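Local coordinates for putative uncharacterized protein (Chromobacterium violaceum, PDB 4RMM) that is of unproven function but probably hydrolyses acyl-CoA thioesters, as a hotdog-fold thioesterase, at residues 69-74 and 91-96; 6-11 and 77-82; 35-38 and 42-45. All blocks are in the same frame, centred on the assembly; numbering follows the deposited sequence.

Interaction 1 (69-74 and 91-96); sequences FMESAA and VDFSLD
Glu-71 and Met-70 of helix 67-80 meet Phe-93 and Leu-95 of strand 89-97. This is the central helix of a hotdog fold resting on the antiparallel sheet that wraps it. The axes of the two short segments come within 9.6 Å of each other, with 130° between their N-to-C directions, and no hydrogen bond joins them. CB of Glu-71 sits over one face of the Phe-93 ring, 4.0 Å from the centroid and 17° off the normal, a CH-pi contact. It is offset toward the rim, near CE1 and CZ. Selenomethionine Met-70 comes to the same ring from its edge, with CB 3.9 Å from Phe-93 CZ. Its chain then bends at the next two torsions and crosses Leu-95 at about a right angle. All four residues are buried.

Ala-138 of strand 136-143 touches Met-70, Phe-93 and Leu-95 from the neighbouring strand. Strand 89-97 pairs with a strand of the second subunit, where Phe-93 packs on Phe-93 of that chain. The Glu-71 chain is extended, with CG anti to the backbone N (chi1 179°), and carries the carboxylate past the ring to the interface. There OE2 is hydrogen-bonded to Tyr-97 OH and OE1 to Gly-67 N, both of the second subunit, so each oxygen of this buried acid has a partner. On the Met-70 side, the terminal methyl CE lies 3.8 Å from Leu-95 CD1.

Interaction 2 (6-11 and 77-82); sequences QRFADL and HLMWNR
Phe-8, on the N-terminal helix 6-13, reaches across to Met-79 and Trp-80 in the last turn of helix 67-80; the second segment stays helical through Trp-80 and then leaves as a loop. No hydrogen bond crosses between the two segments, and the contact is carried by three buried side chains.

The Phe-8 ring is the centre of it. The CB of Phe-8 points toward helix 67-80, and CG stands anti to the backbone N (chi1 -178°), which sends the ring outward from its own helix. The ring edge is turned to the backbone at the helix end, with Trp-80 N 3.9 Å from Phe-8 CZ near the ring plane. The selenium of selenomethionine Met-79 lies over the face of the ring. SE is 4.6 Å from the centroid of the Phe-8 ring and 14° off its normal, a Met-aromatic contact. At Met-79, CG is placed between the backbone N and the carbonyl carbon (chi1 46°). This brings Met-79 CG to 3.8 Å from Phe-8 CZ. The chain is straight at chi2, which lays SE over the ring, and bends at chi3, which turns the methyl CE off it. The Trp-80 indole is more distant, with CE3 4.4 Å from Phe-8 CZ.

Other residues complete the surroundings. Ile-20 of helix 17-20 touches Phe-8, Leu-11 and Trp-80, and the Trp-80 ring also meets Tyr-17. Ser-84 packs on Phe-8, and Pro-88 packs on Met-79. The contact is a small aromatic and apolar cluster, through which an N-terminal helix docks on the C-terminal end of the central hotdog helix.

Interaction 3 (35-38 and 42-45); sequences AEDE and LRFE
Ala-35 and Arg-43 pair through their backbones where the chain turns back between strands 33-35 and 43-46, forming a beta hairpin. They make an antiparallel hydrogen-bonded pair with CA atoms 5.7 Å apart. Ala-35 N gives a nearly straight bond of 3.1 Å to Arg-43 O, with an N-H...O angle of 178°. Arg-43 N returns one of 3.0 Å to Ala-35 O.

The charged contact lies just beyond this pair, on the side of the sheet to which the side chains of Ala-35 and Arg-43 point. Asp-37 OD2 forms a salt bridge of 2.9 Å with Arg-43 NH2. The carboxylate and guanidinium planes are 82° apart, and OD2 alone makes the bridge, to one nitrogen, so this is not a flat two-pronged pair. Asp-37 CB sits 3.7 Å above the guanidinium plane, over its centre. The bend at chi3 of Arg-43 (-61°) turns the guanidinium in an otherwise extended chain. Asp-37 OD2 has a second partner, Gln-109 NE2, and the two together should fix the carboxylate.

Apolar contacts of Leu-42 and Phe-44 face the other way. Leu-42 packs on Met-34 and on His-77 of helix 67-80. Phe-44 meets Phe-69, Ala-73 and Ile-76 of that helix. Tyr-17 of helix 17-20 touches Ala-35 and Glu-36. Strand 43-46 is flanked by strands 33-35 and 106-115, the latter joined by a backbone hydrogen bond between Ala-108 and Phe-44.

In the fold
Interactions 1 and 2 both use helix 67-80, one in its N-terminal half and one at its C-terminal end, with centres about 18 Å apart. Both are buried and lack hydrogen bonds between their segments. Interaction 1 joins the helix to the sheet beside the subunit interface, where its acid finds partners on the second chain. Interaction 2 joins it to the N-terminal helix, with selenium and aromatic rings and no other chain. Interaction 3 is a surface contact at the opposite end of the sheet order, held by backbone bonds and a salt bridge. Its segment 42-45 leans on both halves of the same helix, which ties it to the other two.

Interaction 1 (69-74 and 91-96)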
loop_
_atom_site.group_PDB
_atom_site.type_symbol
_atom_site.label_atom_id
_atom_site.label_comp_id
_atom_site.label_asym_id
_atom_site.label_seq_id
_atom_site.Cartn_x
_atom_site.Cartn_y
_atom_site.Cartn_z
ATOM N N PHE A 69 3.538 2.532 -1.397
ATOM C CA PHE A 69 4.809 3.263 -1.420
ATOM C C PHE A 69 5.378 3.427 -0.023
ATOM O O PHE A 69 6.515 3.064 0.237
ATOM C CB PHE A 69 4.580 4.641 -2.045
ATOM C CG PHE A 69 5.682 5.625 -1.784
ATOM C CD1 PHE A 69 6.948 5.438 -2.333
ATOM C CD2 PHE A 69 5.442 6.761 -1.009
ATOM C CE1 PHE A 69 7.969 6.373 -2.119
ATOM C CE2 PHE A 69 6.448 7.702 -0.788
ATOM C CZ PHE A 69 7.720 7.509 -1.348
HETATM N N MSE A 70 4.557 3.986 0.859
HETATM C CA MSE A 70 4.898 4.235 2.257
HETATM C C MSE A 70 5.330 2.945 2.958
HETATM O O MSE A 70 6.371 2.883 3.610
HETATM C CB MSE A 70 3.676 4.838 2.941
HETATM C CG MSE A 70 3.232 6.152 2.319
HETATM SE SE MSE A 70 4.547 7.563 2.625
HETATM C CE MSE A 70 3.775 8.248 4.263
ATOM N N GLU A 71 4.508 1.912 2.827
ATOM C CA GLU A 71 4.821 0.619 3.427
ATOM C C GLU A 71 6.169 0.037 2.948
ATOM O O GLU A 71 6.957 -0.427 3.758
ATOM C CB GLU A 71 3.674 -0.360 3.134
ATOM C CG GLU A 71 3.892 -1.746 3.684
ATOM C CD GLU A 71 2.685 -2.659 3.451
ATOM O OE1 GLU A 71 2.296 -2.866 2.295
ATOM O OE2 GLU A 71 2.131 -3.159 4.438
ATOM N N SER A 72 6.437 0.060 1.643
ATOM C CA SER A 72 7.707 -0.467 1.129
ATOM C C SER A 72 8.893 0.417 1.545
ATOM O O SER A 72 9.989 -0.099 1.799
ATOM C CB SER A 72 7.704 -0.544 -0.398
ATOM O OG SER A 72 6.404 -0.519 -0.927
ATOM N N ALA A 73 8.692 1.739 1.570
ATOM C CA ALA A 73 9.759 2.654 1.982
ATOM C C ALA A 73 10.196 2.281 3.388
ATOM O O ALA A 73 11.382 2.165 3.667
ATOM C CB ALA A 73 9.266 4.121 1.961
ATOM N N ALA A 74 9.225 2.094 4.276
ATOM C CA ALA A 74 9.518 1.746 5.667
ATOM C C ALA A 74 10.265 0.405 5.731
ATOM O O ALA A 74 11.150 0.216 6.555
ATOM C CB ALA A 74 8.216 1.667 6.461
ATOM N N VAL A 91 4.288 -6.437 10.922
ATOM C CA VAL A 91 3.221 -6.861 11.803
ATOM C C VAL A 91 1.987 -6.027 11.510
ATOM O O VAL A 91 0.882 -6.572 11.318
ATOM C CB VAL A 91 3.656 -6.727 13.283
ATOM C CG1 VAL A 91 2.454 -6.847 14.205
ATOM C CG2 VAL A 91 4.667 -7.814 13.606
ATOM N N ASP A 92 2.163 -4.708 11.465
ATOM C CA ASP A 92 1.064 -3.802 11.157
ATOM C C ASP A 92 1.556 -2.519 10.501
ATOM O O ASP A 92 2.734 -2.206 10.527
ATOM C CB ASP A 92 0.209 -3.480 12.402
ATOM C CG ASP A 92 0.984 -2.792 13.488
ATOM O OD1 ASP A 92 1.696 -1.809 13.193
ATOM O OD2 ASP A 92 0.864 -3.222 14.650
ATOM N N PHE A 93 0.626 -1.782 9.914
ATOM C CA PHE A 93 0.932 -0.554 9.193
ATOM C C PHE A 93 -0.271 0.369 9.194
ATOM O O PHE A 93 -1.366 -0.051 8.815
ATOM C CB PHE A 93 1.288 -0.907 7.754
ATOM C CG PHE A 93 1.325 0.262 6.835
ATOM C CD1 PHE A 93 2.488 1.061 6.730
ATOM C CD2 PHE A 93 0.240 0.551 6.032
ATOM C CE1 PHE A 93 2.541 2.115 5.824
ATOM C CE2 PHE A 93 0.288 1.610 5.117
ATOM C CZ PHE A 93 1.438 2.392 5.010
ATOM N N SER A 94 -0.075 1.619 9.609
ATOM C CA SER A 94 -1.160 2.611 9.623
ATOM C C SER A 94 -0.732 3.873 8.870
ATOM O O SER A 94 0.428 4.255 8.887
ATOM C CB SER A 94 -1.575 2.956 11.061
ATOM O OG SER A 94 -0.450 3.192 11.881
ATOM N N LEU A 95 -1.689 4.509 8.213
ATOM C CA LEU A 95 -1.457 5.688 7.400
ATOM C C LEU A 95 -2.592 6.717 7.499
ATOM O O LEU A 95 -3.765 6.351 7.427
ATOM C CB LEU A 95 -1.309 5.244 5.935
ATOM C CG LEU A 95 -1.091 6.240 4.788
ATOM C CD1 LEU A 95 0.231 6.967 4.946
ATOM C CD2 LEU A 95 -1.078 5.476 3.480
ATOM N N ASP A 96 -2.224 7.994 7.660
ATOM C CA ASP A 96 -3.176 9.099 7.694
ATOM C C ASP A 96 -2.875 10.044 6.548
ATOM O O ASP A 96 -1.740 10.446 6.354
ATOM C CB ASP A 96 -3.098 9.893 9.007
ATOM C CG ASP A 96 -3.726 9.162 10.165
ATOM O OD1 ASP A 96 -2.994 8.481 10.911
ATOM O OD2 ASP A 96 -4.963 9.257 10.320
#

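Interaction 2 (6-11 and 77-82)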
loop_
_atom_site.group_PDB
_atom_site.type_symbol
_atom_site.label_atom_id
_atom_site.label_comp_id
_atom_site.label_asym_id
_atom_site.label_seq_id
_atom_site.Cartn_x
_atom_site.Cartn_y
_atom_site.Cartn_z
ATOM N N GLN A 6 21.102 -11.928 -1.232
ATOM C CA GLN A 6 22.471 -11.507 -0.965
ATOM C C GLN A 6 22.815 -10.253 -1.757
ATOM O O GLN A 6 23.500 -9.362 -1.258
ATOM C CB GLN A 6 23.449 -12.630 -1.320
ATOM C CG GLN A 6 24.919 -12.260 -1.151
ATOM C CD GLN A 6 25.222 -11.678 0.219
ATOM O OE1 GLN A 6 24.837 -12.238 1.244
ATOM N NE2 GLN A 6 25.925 -10.549 0.240
ATOM N N ARG A 7 22.336 -10.183 -2.993
ATOM C CA ARG A 7 22.603 -9.027 -3.835
ATOM C C ARG A 7 22.284 -7.719 -3.122
ATOM O O ARG A 7 22.871 -6.685 -3.431
ATOM C CB ARG A 7 21.798 -9.115 -5.136
ATOM C CG ARG A 7 22.419 -10.014 -6.188
ATOM C CD ARG A 7 21.567 -10.076 -7.446
ATOM N NE ARG A 7 22.334 -10.565 -8.591
ATOM C CZ ARG A 7 21.820 -10.831 -9.789
ATOM N NH1 ARG A 7 20.522 -10.663 -10.013
ATOM N NH2 ARG A 7 22.606 -11.256 -10.770
ATOM N N PHE A 8 21.359 -7.761 -2.168
ATOM C CA PHE A 8 20.986 -6.555 -1.439
ATOM C C PHE A 8 22.179 -5.949 -0.716
ATOM O O PHE A 8 22.531 -4.794 -0.950
ATOM C CB PHE A 8 19.886 -6.843 -0.416
ATOM C CG PHE A 8 19.427 -5.618 0.321
ATOM C CD1 PHE A 8 18.699 -4.631 -0.333
ATOM C CD2 PHE A 8 19.770 -5.421 1.653
ATOM C CE1 PHE A 8 18.323 -3.465 0.328
ATOM C CE2 PHE A 8 19.399 -4.258 2.321
ATOM C CZ PHE A 8 18.676 -3.279 1.656
ATOM N N ALA A 9 22.786 -6.730 0.174
ATOM C CA ALA A 9 23.946 -6.274 0.932
ATOM C C ALA A 9 24.995 -5.761 -0.046
ATOM O O ALA A 9 25.748 -4.832 0.250
ATOM C CB ALA A 9 24.512 -7.420 1.755
ATOM N N ASP A 10 25.022 -6.386 -1.218
ATOM C CA ASP A 10 25.950 -6.030 -2.280
ATOM C C ASP A 10 25.560 -4.711 -2.944
ATOM O O ASP A 10 26.422 -3.907 -3.301
ATOM C CB ASP A 10 25.985 -7.155 -3.317
ATOM C CG ASP A 10 26.571 -6.712 -4.641
ATOM O OD1 ASP A 10 27.718 -6.217 -4.655
ATOM O OD2 ASP A 10 25.879 -6.863 -5.670
ATOM N N LEU A 11 24.259 -4.492 -3.111
ATOM C CA LEU A 11 23.770 -3.267 -3.731
ATOM C C LEU A 11 23.716 -2.099 -2.753
ATOM O O LEU A 11 23.717 -0.943 -3.167
ATOM C CB LEU A 11 22.390 -3.494 -4.354
ATOM C CG LEU A 11 22.389 -3.942 -5.820
ATOM C CD1 LEU A 11 23.176 -5.231 -5.976
ATOM C CD2 LEU A 11 20.961 -4.129 -6.299
ATOM N N HIS A 77 13.826 1.015 4.288
ATOM C CA HIS A 77 14.603 1.796 5.252
ATOM C C HIS A 77 15.196 0.883 6.316
ATOM O O HIS A 77 16.350 1.040 6.726
ATOM C CB HIS A 77 13.703 2.824 5.933
ATOM C CG HIS A 77 14.402 3.675 6.943
ATOM N ND1 HIS A 77 15.131 4.793 6.592
ATOM C CD2 HIS A 77 14.449 3.607 8.296
ATOM C CE1 HIS A 77 15.586 5.374 7.680
ATOM N NE2 HIS A 77 15.188 4.676 8.733
ATOM N N LEU A 78 14.385 -0.069 6.765
ATOM C CA LEU A 78 14.790 -1.013 7.800
ATOM C C LEU A 78 15.934 -1.910 7.369
ATOM O O LEU A 78 16.906 -2.072 8.104
ATOM C CB LEU A 78 13.607 -1.888 8.219
ATOM C CG LEU A 78 13.283 -1.917 9.713
ATOM C CD1 LEU A 78 12.205 -2.948 9.966
ATOM C CD2 LEU A 78 14.522 -2.255 10.517
HETATM N N MSE A 79 15.818 -2.506 6.187
HETATM C CA MSE A 79 16.869 -3.392 5.726
HETATM C C MSE A 79 18.079 -2.649 5.184
HETATM O O MSE A 79 19.129 -3.242 4.948
HETATM C CB MSE A 79 16.328 -4.410 4.709
HETATM C CG MSE A 79 15.435 -3.886 3.614
HETATM SE SE MSE A 79 14.776 -5.380 2.532
HETATM C CE MSE A 79 13.435 -6.058 3.722
ATOM N N TRP A 80 17.936 -1.342 5.001
ATOM C CA TRP A 80 19.044 -0.526 4.526
ATOM C C TRP A 80 19.847 -0.139 5.761
ATOM O O TRP A 80 21.067 -0.003 5.713
ATOM C CB TRP A 80 18.521 0.725 3.820
ATOM C CG TRP A 80 19.602 1.594 3.265
ATOM C CD1 TRP A 80 20.319 2.550 3.933
ATOM C CD2 TRP A 80 20.110 1.576 1.929
ATOM N NE1 TRP A 80 21.239 3.126 3.094
ATOM C CE2 TRP A 80 21.133 2.545 1.850
ATOM C CE3 TRP A 80 19.801 0.832 0.779
ATOM C CZ2 TRP A 80 21.851 2.794 0.678
ATOM C CZ3 TRP A 80 20.516 1.076 -0.392
ATOM C CH2 TRP A 80 21.527 2.051 -0.432
ATOM N N ASN A 81 19.140 0.013 6.874
ATOM C CA ASN A 81 19.753 0.377 8.138
ATOM C C ASN A 81 20.078 -0.840 9.001
ATOM O O ASN A 81 20.525 -0.691 10.138
ATOM C CB ASN A 81 18.824 1.315 8.912
ATOM C CG ASN A 81 18.740 2.703 8.295
ATOM O OD1 ASN A 81 18.320 2.874 7.147
ATOM N ND2 ASN A 81 19.141 3.704 9.066
ATOM N N ARG A 82 19.854 -2.040 8.474
ATOM C CA ARG A 82 20.136 -3.252 9.240
ATOM C C ARG A 82 20.931 -4.314 8.506
ATOM O O ARG A 82 21.310 -4.150 7.345
ATOM C CB ARG A 82 18.843 -3.894 9.755
ATOM C CG ARG A 82 18.223 -3.191 10.948
ATOM C CD ARG A 82 17.174 -4.058 11.643
ATOM N NE ARG A 82 17.751 -5.184 12.383
ATOM C CZ ARG A 82 18.038 -6.374 11.860
ATOM N NH1 ARG A 82 17.805 -6.617 10.576
ATOM N NH2 ARG A 82 18.558 -7.326 12.628
#

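Interaction 3 (35-38 and 42-45)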
loop_
_atom_site.group_PDB
_atom_site.type_symbol
_atom_site.label_atom_id
_atom_site.label_comp_id
_atom_site.label_asym_id
_atom_site.label_seq_id
_atom_site.Cartn_x
_atom_site.Cartn_y
_atom_site.Cartn_z
ATOM N N ALA A 35 17.683 8.035 -2.615
ATOM C CA ALA A 35 19.042 8.466 -2.310
ATOM C C ALA A 35 19.174 8.826 -0.833
ATOM O O ALA A 35 18.270 8.571 -0.042
ATOM C CB ALA A 35 19.417 9.664 -3.172
ATOM N N GLU A 36 20.301 9.432 -0.473
ATOM C CA GLU A 36 20.559 9.818 0.909
ATOM C C GLU A 36 20.822 11.314 1.094
ATOM O O GLU A 36 21.355 11.984 0.208
ATOM C CB GLU A 36 21.740 9.012 1.459
ATOM C CG GLU A 36 22.155 9.389 2.870
ATOM C CD GLU A 36 22.264 8.188 3.783
ATOM O OE1 GLU A 36 22.898 7.191 3.379
ATOM O OE2 GLU A 36 21.720 8.247 4.905
ATOM N N ASP A 37 20.443 11.818 2.266
ATOM C CA ASP A 37 20.606 13.223 2.615
ATOM C C ASP A 37 21.808 13.384 3.559
ATOM O O ASP A 37 22.539 12.427 3.815
ATOM C CB ASP A 37 19.343 13.722 3.313
ATOM C CG ASP A 37 19.203 13.149 4.698
ATOM O OD1 ASP A 37 20.131 12.426 5.094
ATOM O OD2 ASP A 37 18.197 13.417 5.387
ATOM N N GLU A 38 21.981 14.588 4.099
ATOM C CA GLU A 38 23.090 14.887 5.003
ATOM C C GLU A 38 22.913 14.394 6.435
ATOM O O GLU A 38 22.263 15.056 7.244
ATOM C CB GLU A 38 23.332 16.372 5.027
ATOM N N LEU A 42 17.925 7.413 5.196
ATOM C CA LEU A 42 17.580 7.289 3.783
ATOM C C LEU A 42 16.365 8.155 3.439
ATOM O O LEU A 42 15.499 8.395 4.281
ATOM C CB LEU A 42 17.294 5.820 3.436
ATOM C CG LEU A 42 16.953 5.526 1.970
ATOM C CD1 LEU A 42 18.146 5.855 1.091
ATOM C CD2 LEU A 42 16.568 4.065 1.806
ATOM N N ARG A 43 16.310 8.624 2.198
ATOM C CA ARG A 43 15.206 9.459 1.743
ATOM C C ARG A 43 14.694 8.988 0.383
ATOM O O ARG A 43 15.477 8.560 -0.463
ATOM C CB ARG A 43 15.651 10.922 1.658
ATOM C CG ARG A 43 14.545 11.878 1.236
ATOM C CD ARG A 43 14.968 13.326 1.398
ATOM N NE ARG A 43 15.276 13.640 2.792
ATOM C CZ ARG A 43 15.727 14.817 3.210
ATOM N NH1 ARG A 43 15.922 15.796 2.337
ATOM N NH2 ARG A 43 15.984 15.016 4.498
ATOM N N PHE A 44 13.378 9.066 0.185
ATOM C CA PHE A 44 12.749 8.642 -1.064
ATOM C C PHE A 44 12.076 9.793 -1.817
ATOM O O PHE A 44 11.793 10.845 -1.244
ATOM C CB PHE A 44 11.685 7.566 -0.802
ATOM C CG PHE A 44 12.214 6.297 -0.206
ATOM C CD1 PHE A 44 12.579 6.231 1.130
ATOM C CD2 PHE A 44 12.322 5.145 -0.978
ATOM C CE1 PHE A 44 13.030 5.029 1.688
ATOM C CE2 PHE A 44 12.775 3.943 -0.420
ATOM C CZ PHE A 44 13.130 3.896 0.908
ATOM N N GLU A 45 11.805 9.572 -3.102
ATOM C CA GLU A 45 11.157 10.572 -3.952
ATOM C C GLU A 45 10.186 9.891 -4.894
ATOM O O GLU A 45 10.389 8.768 -5.314
ATOM C CB GLU A 45 12.181 11.376 -4.735
ATOM C CG GLU A 45 13.008 12.312 -3.885
ATOM C CD GLU A 45 13.725 13.350 -4.717
ATOM O OE1 GLU A 45 14.496 14.146 -4.139
ATOM O OE2 GLU A 45 13.513 13.373 -5.949
#